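Side-chain contacts in putative thioesterase II (PDB 3BBJ), which probably hydrolyses acyl thioesters, as a putative thioesterase II built from two HotDog-clan domains: residues 179-182 with 183-186; 253-256 with 257-261. All blocks are in the same frame, centred on the assembly; numbering follows the deposited sequence.

Both contacts are tight turns in the C-terminal acyl-CoA thioesterase domain, a domain of the HotDog clan built on antiparallel strands. Contact 1 comes first along the chain, where strand 173-180 ends and turns toward helix 191-198; contact 2 follows as the connection between strands 246-254 and 260-269. Their centres are 19 Å apart and their nearest atoms about 8 Å, so they do not touch. Strand 233-243 links them, pairing with 173-180 on one edge and with 246-254 on the other. Both turns thus sit at strand ends of one domain, one leading into the loop before helix 191-198, the other closing a hairpin, and that helix packs on both, through Phe194 on Leu180 and through Leu195 and Ala198 on Leu253.

Contact 1: 179-182 with 183-186; sequences DLSA and RDGG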
ATOM      1  N   ASP A 179       8.224 -12.606 -16.553  1.00 47.41           N
ATOM      2  CA  ASP A 179       9.138 -13.552 -15.909  1.00 47.22           C
ATOM      3  C   ASP A 179      10.551 -13.031 -16.114  1.00 45.76           C
ATOM      4  O   ASP A 179      10.760 -12.096 -16.895  1.00 46.99           O
ATOM      5  CB  ASP A 179       8.993 -14.943 -16.555  1.00 48.69           C
ATOM      6  CG  ASP A 179       9.394 -16.095 -15.613  1.00 49.52           C
ATOM      7  OD1 ASP A 179      10.084 -15.863 -14.586  1.00 46.75           O
ATOM      8  OD2 ASP A 179       8.994 -17.246 -15.913  1.00 57.92           O
ATOM      9  N   LEU A 180      11.509 -13.611 -15.408  1.00 46.28           N
ATOM     10  CA  LEU A 180      12.926 -13.364 -15.677  1.00 46.95           C
ATOM     11  C   LEU A 180      13.242 -13.767 -17.129  1.00 46.63           C
ATOM     12  O   LEU A 180      12.622 -14.671 -17.679  1.00 44.89           O
ATOM     13  CB  LEU A 180      13.808 -14.169 -14.715  1.00 47.75           C
ATOM     14  CG  LEU A 180      13.714 -13.802 -13.224  1.00 47.27           C
ATOM     15  CD1 LEU A 180      14.510 -14.781 -12.370  1.00 42.44           C
ATOM     16  CD2 LEU A 180      14.207 -12.378 -13.025  1.00 41.88           C
ATOM     17  N   SER A 181      14.204 -13.092 -17.747  1.00 46.97           N
ATOM     18  CA  SER A 181      14.487 -13.321 -19.157  1.00 47.13           C
ATOM     19  C   SER A 181      15.133 -14.702 -19.453  1.00 48.66           C
ATOM     20  O   SER A 181      15.894 -15.270 -18.644  1.00 47.54           O
ATOM     21  CB  SER A 181      15.377 -12.191 -19.703  1.00 47.44           C
ATOM     22  OG  SER A 181      16.722 -12.285 -19.215  1.00 46.64           O
ATOM     23  N   ALA A 182      14.808 -15.213 -20.637  1.00 48.13           N
ATOM     24  CA  ALA A 182      15.409 -16.423 -21.178  1.00 47.52           C
ATOM     25  C   ALA A 182      16.915 -16.200 -21.242  1.00 49.01           C
ATOM     26  O   ALA A 182      17.689 -17.036 -20.789  1.00 49.93           O
ATOM     27  CB  ALA A 182      14.831 -16.719 -22.564  1.00 44.81           C
ATOM     28  N   ARG A 183      17.305 -15.034 -21.764  1.00 49.43           N
ATOM     29  CA  ARG A 183      18.699 -14.607 -21.874  1.00 48.08           C
ATOM     30  C   ARG A 183      19.535 -14.784 -20.599  1.00 47.36           C
ATOM     31  O   ARG A 183      20.695 -15.176 -20.656  1.00 47.33           O
ATOM     32  CB  ARG A 183      18.705 -13.125 -22.251  1.00 49.66           C
ATOM     33  CG  ARG A 183      20.075 -12.534 -22.466  1.00 50.55           C
ATOM     34  CD  ARG A 183      20.018 -11.039 -22.628  1.00 46.27           C
ATOM     35  NE  ARG A 183      21.361 -10.498 -22.782  1.00 48.03           N
ATOM     36  CZ  ARG A 183      21.652  -9.343 -23.363  1.00 50.95           C
ATOM     37  NH1 ARG A 183      20.687  -8.572 -23.852  1.00 57.87           N
ATOM     38  NH2 ARG A 183      22.912  -8.952 -23.450  1.00 48.75           N
ATOM     39  N   ASP A 184      18.951 -14.445 -19.457  1.00 48.09           N
ATOM     40  CA  ASP A 184      19.655 -14.484 -18.171  1.00 47.87           C
ATOM     41  C   ASP A 184      19.582 -15.832 -17.476  1.00 48.58           C
ATOM     42  O   ASP A 184      20.145 -15.995 -16.370  1.00 47.25           O
ATOM     43  CB  ASP A 184      19.071 -13.457 -17.219  1.00 47.87           C
ATOM     44  CG  ASP A 184      19.381 -12.057 -17.614  1.00 46.68           C
ATOM     45  OD1 ASP A 184      20.054 -11.873 -18.646  1.00 52.84           O
ATOM     46  OD2 ASP A 184      18.942 -11.134 -16.879  1.00 50.95           O
ATOM     47  N   GLY A 185      18.874 -16.784 -18.089  1.00 48.88           N
ATOM     48  CA  GLY A 185      18.795 -18.132 -17.525  1.00 49.89           C
ATOM     49  C   GLY A 185      17.423 -18.750 -17.299  1.00 50.85           C
ATOM     50  O   GLY A 185      17.325 -19.736 -16.583  1.00 51.06           O
ATOM     51  N   GLY A 186      16.379 -18.200 -17.923  1.00 51.89           N
ATOM     52  CA  GLY A 186      15.042 -18.788 -17.871  1.00 51.28           C
ATOM     53  C   GLY A 186      14.239 -18.366 -16.646  1.00 52.14           C
ATOM     54  O   GLY A 186      14.678 -17.534 -15.831  1.00 51.58           O
TER
HETATM   55  O   HOH W   1      16.748 -15.474 -15.914  1.00 43.17           O
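Ser181 and Asp184 meet where strand 173-180 runs out into a Schellman motif. Ser181 stands just ahead of the type I beta turn from Ala182 to Gly185; with chi1 at 72°, its OG lies between its own backbone N and carbonyl carbon and accepts the Asp184 N-H at 3.1 Å from N to OG. The Asp184 carboxylate presents its flat face to the hydroxyl: OG stands directly above CG, 3.1 Å away, and about equally far from both oxygens, without a hydrogen bond to either. OD2 of Asp184 instead forms a salt bridge with Arg150, and OG also bonds to the carbonyl of Ala149. Replacing Ser181 with an alanine would probably cost the Asp184 N-H its bond to the hydroxyl, with the weak one to Ser181 O remaining, and leave the Ala149 carbonyl without this mate. Arg183 passes OG with its CB and then runs out extended to a salt bridge with Asp145. The motif's defining pair is Gly186 N to Ser181 O at 3.1 Å around Gly185 N to Ala182 O at 3.0 Å, Gly185 supplying the positive phi. One water donates to both Ser181 O and Gly186 O, 2.9 Å from each.

Contact 2: 253-256 with 257-261; sequences LWDA and RGRLV
Asp255 holds the tip of this beta hairpin together through both oxygens of its carboxylate. OD1 accepts the backbone N-H of Arg259 at 2.7 Å from N to OD1 in a nearly straight bond, 163° at the hydrogen, and takes a second, weak bond from Arg257 N. OD2 forms a salt bridge with Arg259 NH1 at 2.8 Å; it lies at the edge of the guanidinium, in its plane, but the two flat groups are turned 41° apart, and NH1 reaches OD2 from above the carboxylate plane. A chi1 of 73° swings the Asp255 carboxylate back over the turn to reach these donors. Arg257 adds its opposite charge at longer range, and its NH1 lies over one face of the Arg259 guanidinium, 3.7 Å above the plane and offset toward its rim. Arg259 NH1 is gripped again by the carbonyl of Ile227.

The backbone turn from Asp255 to Gly258 is closed by Gly258 N to Asp255 O at 2.8 Å, and Asp255 N bonds back to Arg259 O. This is a type I turn with a G1 bulge, Gly258 taking the positive phi. One step down, Trp254 and Leu260 form a non-hydrogen-bonded pair: Leu260 CD1 makes a CH-pi contact over the indole, 4.1 Å from the centroid of the five-membered ring, while Gly258 O meets the ring edge. Val261 N then bonds to Leu253 O at 2.9 Å.

Leu260 also packs on Leu241 of the second subunit. Leu253 lies against strand 233-243 and helix 191-198, and Trp254 against Arg236 of that strand.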
ATOM      1  N   LEU A 253      -0.587  -9.770  -9.693  1.00 45.77           N
ATOM      2  CA  LEU A 253       0.050 -10.901 -10.335  1.00 46.21           C
ATOM      3  C   LEU A 253      -0.673 -12.198  -9.975  1.00 47.59           C
ATOM      4  O   LEU A 253      -1.020 -12.430  -8.808  1.00 48.19           O
ATOM      5  CB  LEU A 253       1.516 -11.002  -9.903  1.00 47.23           C
ATOM      6  CG  LEU A 253       2.457  -9.818 -10.131  1.00 44.77           C
ATOM      7  CD1 LEU A 253       3.874 -10.084  -9.529  1.00 34.45           C
ATOM      8  CD2 LEU A 253       2.554  -9.505 -11.606  1.00 37.53           C
ATOM      9  N   TRP A 254      -0.899 -13.029 -10.993  1.00 48.81           N
ATOM     10  CA  TRP A 254      -1.489 -14.363 -10.835  1.00 48.51           C
ATOM     11  C   TRP A 254      -0.504 -15.395 -11.352  1.00 50.29           C
ATOM     12  O   TRP A 254       0.358 -15.094 -12.195  1.00 51.61           O
ATOM     13  CB  TRP A 254      -2.770 -14.507 -11.652  1.00 48.95           C
ATOM     14  CG  TRP A 254      -3.904 -13.637 -11.237  1.00 47.11           C
ATOM     15  CD1 TRP A 254      -5.004 -14.009 -10.521  1.00 46.07           C
ATOM     16  CD2 TRP A 254      -4.066 -12.251 -11.536  1.00 43.64           C
ATOM     17  NE1 TRP A 254      -5.846 -12.929 -10.347  1.00 44.16           N
ATOM     18  CE2 TRP A 254      -5.289 -11.838 -10.963  1.00 47.61           C
ATOM     19  CE3 TRP A 254      -3.298 -11.318 -12.228  1.00 47.50           C
ATOM     20  CZ2 TRP A 254      -5.752 -10.522 -11.058  1.00 50.22           C
ATOM     21  CZ3 TRP A 254      -3.763 -10.016 -12.334  1.00 49.60           C
ATOM     22  CH2 TRP A 254      -4.976  -9.628 -11.745  1.00 49.63           C
ATOM     23  N   ASP A 255      -0.643 -16.623 -10.867  1.00 51.92           N
ATOM     24  CA  ASP A 255       0.228 -17.707 -11.310  1.00 52.76           C
ATOM     25  C   ASP A 255      -0.385 -18.473 -12.488  1.00 53.87           C
ATOM     26  O   ASP A 255      -1.500 -18.168 -12.933  1.00 52.31           O
ATOM     27  CB  ASP A 255       0.558 -18.657 -10.139  1.00 52.83           C
ATOM     28  CG  ASP A 255      -0.621 -19.559  -9.722  1.00 53.39           C
ATOM     29  OD1 ASP A 255      -1.768 -19.409 -10.206  1.00 47.85           O
ATOM     30  OD2 ASP A 255      -0.366 -20.436  -8.872  1.00 53.21           O
ATOM     31  N   ALA A 256       0.366 -19.463 -12.972  1.00 56.41           N
ATOM     32  CA  ALA A 256      -0.072 -20.365 -14.042  1.00 57.97           C
ATOM     33  C   ALA A 256      -1.478 -20.917 -13.823  1.00 58.67           C
ATOM     34  O   ALA A 256      -2.219 -21.128 -14.776  1.00 59.88           O
ATOM     35  CB  ALA A 256       0.933 -21.538 -14.202  1.00 56.50           C
ATOM     36  N   ARG A 257      -1.836 -21.149 -12.562  1.00 59.43           N
ATOM     37  CA  ARG A 257      -3.132 -21.743 -12.206  1.00 60.00           C
ATOM     38  C   ARG A 257      -4.245 -20.735 -12.046  1.00 58.14           C
ATOM     39  O   ARG A 257      -5.371 -21.115 -11.750  1.00 59.14           O
ATOM     40  CB  ARG A 257      -2.995 -22.532 -10.900  1.00 61.24           C
ATOM     41  CG  ARG A 257      -1.935 -23.621 -10.979  1.00 65.14           C
ATOM     42  CD  ARG A 257      -1.309 -23.904  -9.636  1.00 68.38           C
ATOM     43  NE  ARG A 257      -2.292 -24.396  -8.678  1.00 72.65           N
ATOM     44  CZ  ARG A 257      -2.005 -24.770  -7.437  1.00 71.81           C
ATOM     45  NH1 ARG A 257      -0.743 -24.718  -6.986  1.00 67.77           N
ATOM     46  NH2 ARG A 257      -2.985 -25.199  -6.648  1.00 69.51           N
ATOM     47  N   GLY A 258      -3.937 -19.456 -12.234  1.00 56.37           N
ATOM     48  CA  GLY A 258      -4.924 -18.393 -12.061  1.00 54.65           C
ATOM     49  C   GLY A 258      -5.140 -17.966 -10.614  1.00 52.89           C
ATOM     50  O   GLY A 258      -6.161 -17.345 -10.291  1.00 52.27           O
ATOM     51  N   ARG A 259      -4.180 -18.284  -9.743  1.00 50.92           N
ATOM     52  CA  ARG A 259      -4.277 -17.934  -8.328  1.00 49.90           C
ATOM     53  C   ARG A 259      -3.605 -16.605  -8.077  1.00 47.77           C
ATOM     54  O   ARG A 259      -2.440 -16.415  -8.433  1.00 46.75           O
ATOM     55  CB  ARG A 259      -3.637 -19.021  -7.470  1.00 51.83           C
ATOM     56  CG  ARG A 259      -4.417 -20.354  -7.535  1.00 55.45           C
ATOM     57  CD  ARG A 259      -3.556 -21.569  -7.190  1.00 65.56           C
ATOM     58  NE  ARG A 259      -3.096 -21.610  -5.797  1.00 64.24           N
ATOM     59  CZ  ARG A 259      -1.858 -21.359  -5.370  1.00 65.13           C
ATOM     60  NH1 ARG A 259      -0.896 -21.024  -6.204  1.00 61.11           N
ATOM     61  NH2 ARG A 259      -1.580 -21.447  -4.074  1.00 70.95           N
ATOM     62  N   LEU A 260      -4.344 -15.673  -7.501  1.00 45.02           N
ATOM     63  CA  LEU A 260      -3.786 -14.373  -7.161  1.00 44.66           C
ATOM     64  C   LEU A 260      -2.644 -14.583  -6.155  1.00 43.44           C
ATOM     65  O   LEU A 260      -2.847 -15.182  -5.094  1.00 43.24           O
ATOM     66  CB  LEU A 260      -4.870 -13.457  -6.574  1.00 42.07           C
ATOM     67  CG  LEU A 260      -4.460 -12.054  -6.115  1.00 45.58           C
ATOM     68  CD1 LEU A 260      -4.034 -11.170  -7.325  1.00 42.56           C
ATOM     69  CD2 LEU A 260      -5.575 -11.373  -5.260  1.00 44.31           C
ATOM     70  N   VAL A 261      -1.457 -14.098  -6.497  1.00 41.90           N
ATOM     71  CA  VAL A 261      -0.286 -14.236  -5.627  1.00 42.68           C
ATOM     72  C   VAL A 261       0.258 -12.901  -5.090  1.00 43.22           C
ATOM     73  O   VAL A 261       0.831 -12.887  -4.023  1.00 43.08           O
ATOM     74  CB  VAL A 261       0.882 -15.023  -6.331  1.00 42.74           C
ATOM     75  CG1 VAL A 261       0.461 -16.446  -6.663  1.00 40.94           C
ATOM     76  CG2 VAL A 261       1.330 -14.312  -7.591  1.00 47.57           C
TER